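Local coordinates for protein phenazine-1-carboxylate N-methyltransferase (Pseudomonas aeruginosa, PDB 2IP2) that transfers a methyl group from S-adenosyl-L-methionine to phenazine-1-carboxylate, giving 5-methylphenazine-1-carboxylate on the way to the blue virulence pigment pyocyanin, at residues E45-A50 / E56-L61; L181-L186 / S211-G216. All blocks are in the same frame, centred on the assembly; numbering follows the deposited sequence. Where two conformers were deposited one is given.

Contact 1: E45-A50 / E56-L61; sequences ETLAAA and ERIHRL
Ile58 reaches from one helix into the angle between Leu47 and Ala48 of the other, and its two branches divide the work. The methyl CG2 faces Leu47, lying 3.9 Å from Leu47 CB and a little farther from Leu47 CD1. The longer branch turns to Ala48, where Ile58 CG1 comes to 3.8 Å from Ala48 CB and 3.9 Å from Ala48 CA. A first torsion of -62° makes this possible: CG1 stands beside the backbone N and CG2 beside the carbonyl carbon, a spread that lets a beta-branched residue touch two successive residues at once. Leu47 has a similar first torsion (chi1 -79°), with CG beside its own backbone N, and its side chain meets that of Ile58 at about a right angle, offering CB and one terminal methyl rather than its full length. Alanine suits position 48 because a bare methyl lets the backbones come close, with Ala48 CA 6.2 Å from Ile58 CA. All three residues are buried and meet only through carbon atoms. Away from this pairing, Arg57 and Arg60 of 56-61 bond to the second subunit, Arg60 through a salt bridge to Asp288 of that subunit. The two helices, 44-51 and 55-67, follow each other across a short connection, consistent with the helix-turn-helix of a winged-helix dimerisation domain. Helix 33-38 packs on the same core, its Leu36 and Ile37 touching Leu47, while Tyr79 of strand 78-81 covers Leu47 from the small antiparallel sheet.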
loop_
_atom_site.group_PDB
_atom_site.type_symbol
_atom_site.label_atom_id
_atom_site.label_comp_id
_atom_site.label_asym_id
_atom_site.label_seq_id
_atom_site.Cartn_x
_atom_site.Cartn_y
_atom_site.Cartn_z
ATOM N N GLU A 45 -0.861 24.072 -13.298
ATOM C CA GLU A 45 -0.820 24.400 -14.712
ATOM C C GLU A 45 0.561 24.139 -15.382
ATOM O O GLU A 45 0.657 23.502 -16.439
ATOM C CB GLU A 45 -1.274 25.861 -14.870
ATOM C CG GLU A 45 -2.761 26.156 -14.421
ATOM C CD GLU A 45 -2.959 26.324 -12.878
ATOM O OE1 GLU A 45 -1.963 26.613 -12.167
ATOM O OE2 GLU A 45 -4.124 26.139 -12.367
ATOM N N THR A 46 1.627 24.645 -14.775
ATOM C CA THR A 46 2.956 24.435 -15.360
ATOM C C THR A 46 3.443 22.993 -15.209
ATOM O O THR A 46 4.033 22.457 -16.117
ATOM C CB THR A 46 4.004 25.403 -14.810
ATOM O OG1 THR A 46 4.105 25.252 -13.390
ATOM C CG2 THR A 46 3.574 26.884 -15.156
ATOM N N LEU A 47 3.108 22.357 -14.088
ATOM C CA LEU A 47 3.387 20.896 -13.955
ATOM C C LEU A 47 2.665 20.054 -15.033
ATOM O O LEU A 47 3.280 19.253 -15.708
ATOM C CB LEU A 47 3.000 20.459 -12.551
ATOM C CG LEU A 47 4.057 20.835 -11.487
ATOM C CD1 LEU A 47 3.494 20.566 -10.068
ATOM C CD2 LEU A 47 5.365 20.074 -11.748
ATOM N N ALA A 48 1.368 20.319 -15.242
ATOM C CA ALA A 48 0.575 19.652 -16.254
ATOM C C ALA A 48 1.098 19.778 -17.666
ATOM O O ALA A 48 1.148 18.775 -18.416
ATOM C CB ALA A 48 -0.938 20.046 -16.153
ATOM N N ALA A 49 1.515 21.002 -18.031
ATOM C CA ALA A 49 2.066 21.272 -19.355
ATOM C C ALA A 49 3.371 20.532 -19.480
ATOM O O ALA A 49 3.714 19.976 -20.554
ATOM C CB ALA A 49 2.291 22.798 -19.572
ATOM N N ALA A 50 4.093 20.489 -18.381
ATOM C CA ALA A 50 5.412 19.862 -18.403
ATOM C C ALA A 50 5.357 18.325 -18.610
ATOM O O ALA A 50 6.250 17.775 -19.224
ATOM C CB ALA A 50 6.175 20.211 -17.161
ATOM N N GLU A 56 -6.314 19.952 -13.520
ATOM C CA GLU A 56 -7.228 19.359 -12.534
ATOM C C GLU A 56 -6.684 18.037 -11.990
ATOM O O GLU A 56 -6.724 17.806 -10.776
ATOM C CB GLU A 56 -8.616 19.179 -13.121
ATOM C CG GLU A 56 -9.627 18.963 -11.990
ATOM C CD GLU A 56 -10.881 18.164 -12.414
ATOM O OE1 GLU A 56 -11.623 17.694 -11.513
ATOM O OE2 GLU A 56 -11.098 17.983 -13.636
ATOM N N ARG A 57 -6.121 17.208 -12.869
ATOM C CA ARG A 57 -5.587 15.908 -12.417
ATOM C C ARG A 57 -4.341 16.100 -11.623
ATOM O O ARG A 57 -4.139 15.438 -10.615
ATOM C CB ARG A 57 -5.350 14.950 -13.597
ATOM C CG ARG A 57 -6.682 14.621 -14.259
ATOM C CD ARG A 57 -6.529 13.464 -15.292
ATOM N NE ARG A 57 -5.807 13.789 -16.530
ATOM C CZ ARG A 57 -6.329 14.465 -17.557
ATOM N NH1 ARG A 57 -7.596 14.863 -17.509
ATOM N NH2 ARG A 57 -5.599 14.694 -18.649
ATOM N N ILE A 58 -3.472 17.017 -12.067
ATOM C CA ILE A 58 -2.311 17.330 -11.256
ATOM C C ILE A 58 -2.686 17.843 -9.893
ATOM O O ILE A 58 -2.085 17.439 -8.867
ATOM C CB ILE A 58 -1.283 18.303 -11.956
ATOM C CG1 ILE A 58 -0.752 17.625 -13.226
ATOM C CG2 ILE A 58 -0.143 18.725 -10.936
ATOM C CD1 ILE A 58 0.161 16.350 -13.070
ATOM N N HIS A 59 -3.679 18.704 -9.869
ATOM C CA HIS A 59 -4.169 19.242 -8.622
ATOM C C HIS A 59 -4.573 18.136 -7.661
ATOM O O HIS A 59 -4.236 18.182 -6.434
ATOM C CB HIS A 59 -5.367 20.177 -8.825
ATOM C CG HIS A 59 -5.829 20.805 -7.539
ATOM N ND1 HIS A 59 -5.108 21.800 -6.907
ATOM C CD2 HIS A 59 -6.893 20.545 -6.740
ATOM C CE1 HIS A 59 -5.724 22.141 -5.783
ATOM N NE2 HIS A 59 -6.805 21.391 -5.655
ATOM N N ARG A 60 -5.315 17.148 -8.173
ATOM C CA ARG A 60 -5.824 16.096 -7.289
ATOM C C ARG A 60 -4.718 15.157 -6.807
ATOM O O ARG A 60 -4.703 14.679 -5.638
ATOM C CB ARG A 60 -6.916 15.335 -8.001
ATOM C CG ARG A 60 -8.181 16.239 -8.208
ATOM C CD ARG A 60 -9.067 15.685 -9.271
ATOM N NE ARG A 60 -9.840 14.549 -8.738
ATOM C CZ ARG A 60 -10.779 13.888 -9.395
ATOM N NH1 ARG A 60 -11.027 14.127 -10.690
ATOM N NH2 ARG A 60 -11.454 12.921 -8.765
ATOM N N LEU A 61 -3.800 14.856 -7.717
ATOM C CA LEU A 61 -2.632 14.073 -7.312
ATOM C C LEU A 61 -1.833 14.811 -6.241
ATOM O O LEU A 61 -1.431 14.231 -5.232
ATOM C CB LEU A 61 -1.759 13.708 -8.550
ATOM C CG LEU A 61 -0.419 12.947 -8.266
ATOM C CD1 LEU A 61 -0.703 11.591 -7.652
ATOM C CD2 LEU A 61 0.258 12.782 -9.647
#

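Contact 2: L181-L186 / S211-G216; sequences LTKAIL and SSLLAG
Chi1 of -56° in Leu186 and -75° in Leu213 places each CG beside its own backbone N and anti to the carbonyl carbon; because both side chains leave the backbone toward the other helix, their forked ends meet between helices 180-188 and 211-215. Both helices belong to the Rossmann-like fold of class I methyltransferases. The first follows strand 170-174, and the second lies in the connection from strand 193-198 to the parallel edge strand 219-223. Leu213 makes all the contacts from its side. In the conformer described, one of two deposited, both its methyls meet Leu186: CD1 lies 3.8 Å from Leu186 CD1, and CD2 is 3.9 Å from Leu186 CB. Leucine fits both places, since its branched end fills the gap between helices whose nearest alpha carbons, those of Lys183 and Leu213, are 7.9 Å apart. Beneath, Val219 of the edge strand touches both leucines, and Phe171 of strand 170-174 backs Leu186, so this seam continues into the sheet. Lys183, partly exposed, combines two roles. Its aliphatic base flanks Leu213, whereas the rest of the chain, bent at chi3 and chi4, carries NZ to a weak hydrogen bond with the carbonyl oxygen of Asn209, just ahead of the second helix. Closest of the lysine's atoms to that leucine is its backbone alpha carbon, with Lys183 CA 3.9 Å from Leu213 CD1.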
loop_
_atom_site.group_PDB
_atom_site.type_symbol
_atom_site.label_atom_id
_atom_site.label_comp_id
_atom_site.label_asym_id
_atom_site.label_seq_id
_atom_site.Cartn_x
_atom_site.Cartn_y
_atom_site.Cartn_z
ATOM N N LEU A 181 29.653 -1.479 -1.113
ATOM C CA LEU A 181 30.144 -1.434 0.275
ATOM C C LEU A 181 31.612 -1.023 0.339
ATOM O O LEU A 181 32.005 -0.095 1.093
ATOM C CB LEU A 181 29.922 -2.783 0.977
ATOM C CG LEU A 181 30.448 -2.957 2.400
ATOM C CD1 LEU A 181 30.061 -1.781 3.359
ATOM C CD2 LEU A 181 30.012 -4.332 2.980
ATOM N N THR A 182 32.414 -1.664 -0.499
ATOM C CA THR A 182 33.830 -1.291 -0.623
ATOM C C THR A 182 33.956 0.199 -0.994
ATOM O O THR A 182 34.734 0.937 -0.376
ATOM C CB THR A 182 34.508 -2.183 -1.676
ATOM O OG1 THR A 182 34.598 -3.521 -1.146
ATOM C CG2 THR A 182 35.917 -1.691 -1.998
ATOM N N LYS A 183 33.162 0.647 -1.966
ATOM C CA LYS A 183 33.252 2.040 -2.380
ATOM C C LYS A 183 32.835 3.015 -1.265
ATOM O O LYS A 183 33.530 3.994 -1.042
ATOM C CB LYS A 183 32.453 2.263 -3.661
ATOM C CG LYS A 183 32.155 3.713 -3.968
ATOM C CD LYS A 183 30.990 3.755 -4.924
ATOM C CE LYS A 183 31.405 3.204 -6.276
ATOM N NZ LYS A 183 31.706 4.335 -7.223
ATOM N N ALA A 184 31.723 2.732 -0.562
ATOM C CA ALA A 184 31.304 3.503 0.616
ATOM C C ALA A 184 32.457 3.592 1.647
ATOM O O ALA A 184 32.797 4.696 2.157
ATOM C CB ALA A 184 30.040 2.886 1.255
ATOM N N ILE A 185 33.139 2.481 1.886
ATOM C CA ILE A 185 34.202 2.500 2.891
ATOM C C ILE A 185 35.366 3.415 2.454
ATOM O O ILE A 185 35.815 4.283 3.230
ATOM C CB ILE A 185 34.735 1.086 3.266
ATOM C CG1 ILE A 185 33.650 0.268 3.976
ATOM C CG2 ILE A 185 36.017 1.209 4.121
ATOM C CD1 ILE A 185 33.813 -1.264 3.764
ATOM N N LEU A 186 35.840 3.232 1.223
ATOM C CA LEU A 186 36.975 4.004 0.748
ATOM C C LEU A 186 36.650 5.478 0.525
ATOM O O LEU A 186 37.565 6.324 0.575
ATOM C CB LEU A 186 37.617 3.358 -0.474
ATOM C CG LEU A 186 38.055 1.890 -0.271
ATOM C CD1 LEU A 186 38.097 1.117 -1.605
ATOM C CD2 LEU A 186 39.350 1.750 0.473
ATOM N N SER A 211 36.340 1.594 -10.992
ATOM C CA SER A 211 37.499 1.919 -11.819
ATOM C C SER A 211 38.462 2.915 -11.167
ATOM O O SER A 211 39.682 2.682 -11.151
ATOM C CB SER A 211 37.102 2.359 -13.238
ATOM O OG SER A 211 36.125 3.384 -13.260
ATOM N N SER A 212 37.926 4.009 -10.627
ATOM C CA SER A 212 38.760 5.058 -10.074
ATOM C C SER A 212 39.608 4.510 -8.955
ATOM O O SER A 212 40.823 4.715 -8.929
ATOM C CB SER A 212 37.927 6.231 -9.557
ATOM O OG SER A 212 37.439 6.971 -10.659
ATOM N N LEU A 213 38.957 3.778 -8.040
ATOM C CA LEU A 213 39.616 3.337 -6.814
ATOM C C LEU A 213 40.647 2.277 -7.143
ATOM O O LEU A 213 41.694 2.250 -6.536
ATOM C CB LEU A 213 38.570 2.778 -5.831
ATOM C CG LEU A 213 37.673 3.771 -5.084
ATOM C CD1 LEU A 213 36.444 3.044 -4.429
ATOM C CD2 LEU A 213 38.457 4.582 -4.052
ATOM N N LEU A 214 40.367 1.453 -8.148
ATOM C CA LEU A 214 41.336 0.484 -8.652
ATOM C C LEU A 214 42.573 1.184 -9.271
ATOM O O LEU A 214 43.717 0.731 -9.103
ATOM C CB LEU A 214 40.660 -0.435 -9.674
ATOM C CG LEU A 214 39.734 -1.515 -9.032
ATOM C CD1 LEU A 214 38.864 -2.184 -10.086
ATOM C CD2 LEU A 214 40.528 -2.578 -8.304
ATOM N N ALA A 215 42.316 2.304 -9.948
ATOM C CA ALA A 215 43.376 3.105 -10.575
ATOM C C ALA A 215 44.254 3.782 -9.513
ATOM O O ALA A 215 45.456 3.953 -9.730
ATOM C CB ALA A 215 42.759 4.142 -11.511
ATOM N N GLY A 216 43.640 4.174 -8.387
ATOM C CA GLY A 216 44.355 4.686 -7.199
ATOM C C GLY A 216 45.117 3.628 -6.413
ATOM O O GLY A 216 45.855 3.948 -5.460
#

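How the contacts relate
Contact 1 and contact 2 belong to different domains of the subunit. The pair 45-50/56-61 lies in the N-terminal dimerisation domain and the pair 181-186/211-216 in the methyltransferase domain; the centre of contact 1 is about 32 Å, and that of contact 2 about 19 Å, from the centre of the chain. Their centres are about 43 Å apart and their nearest atoms about 31 Å, without touching. Helices meet through small apolar patches in both, but the surroundings differ: contact 1 borders the second subunit, whereas contact 2 has no other chain against it. Both are distant from Asp198 and Arg241, the residues predicted to bind S-adenosyl-L-methionine, although contact 2 shares their domain.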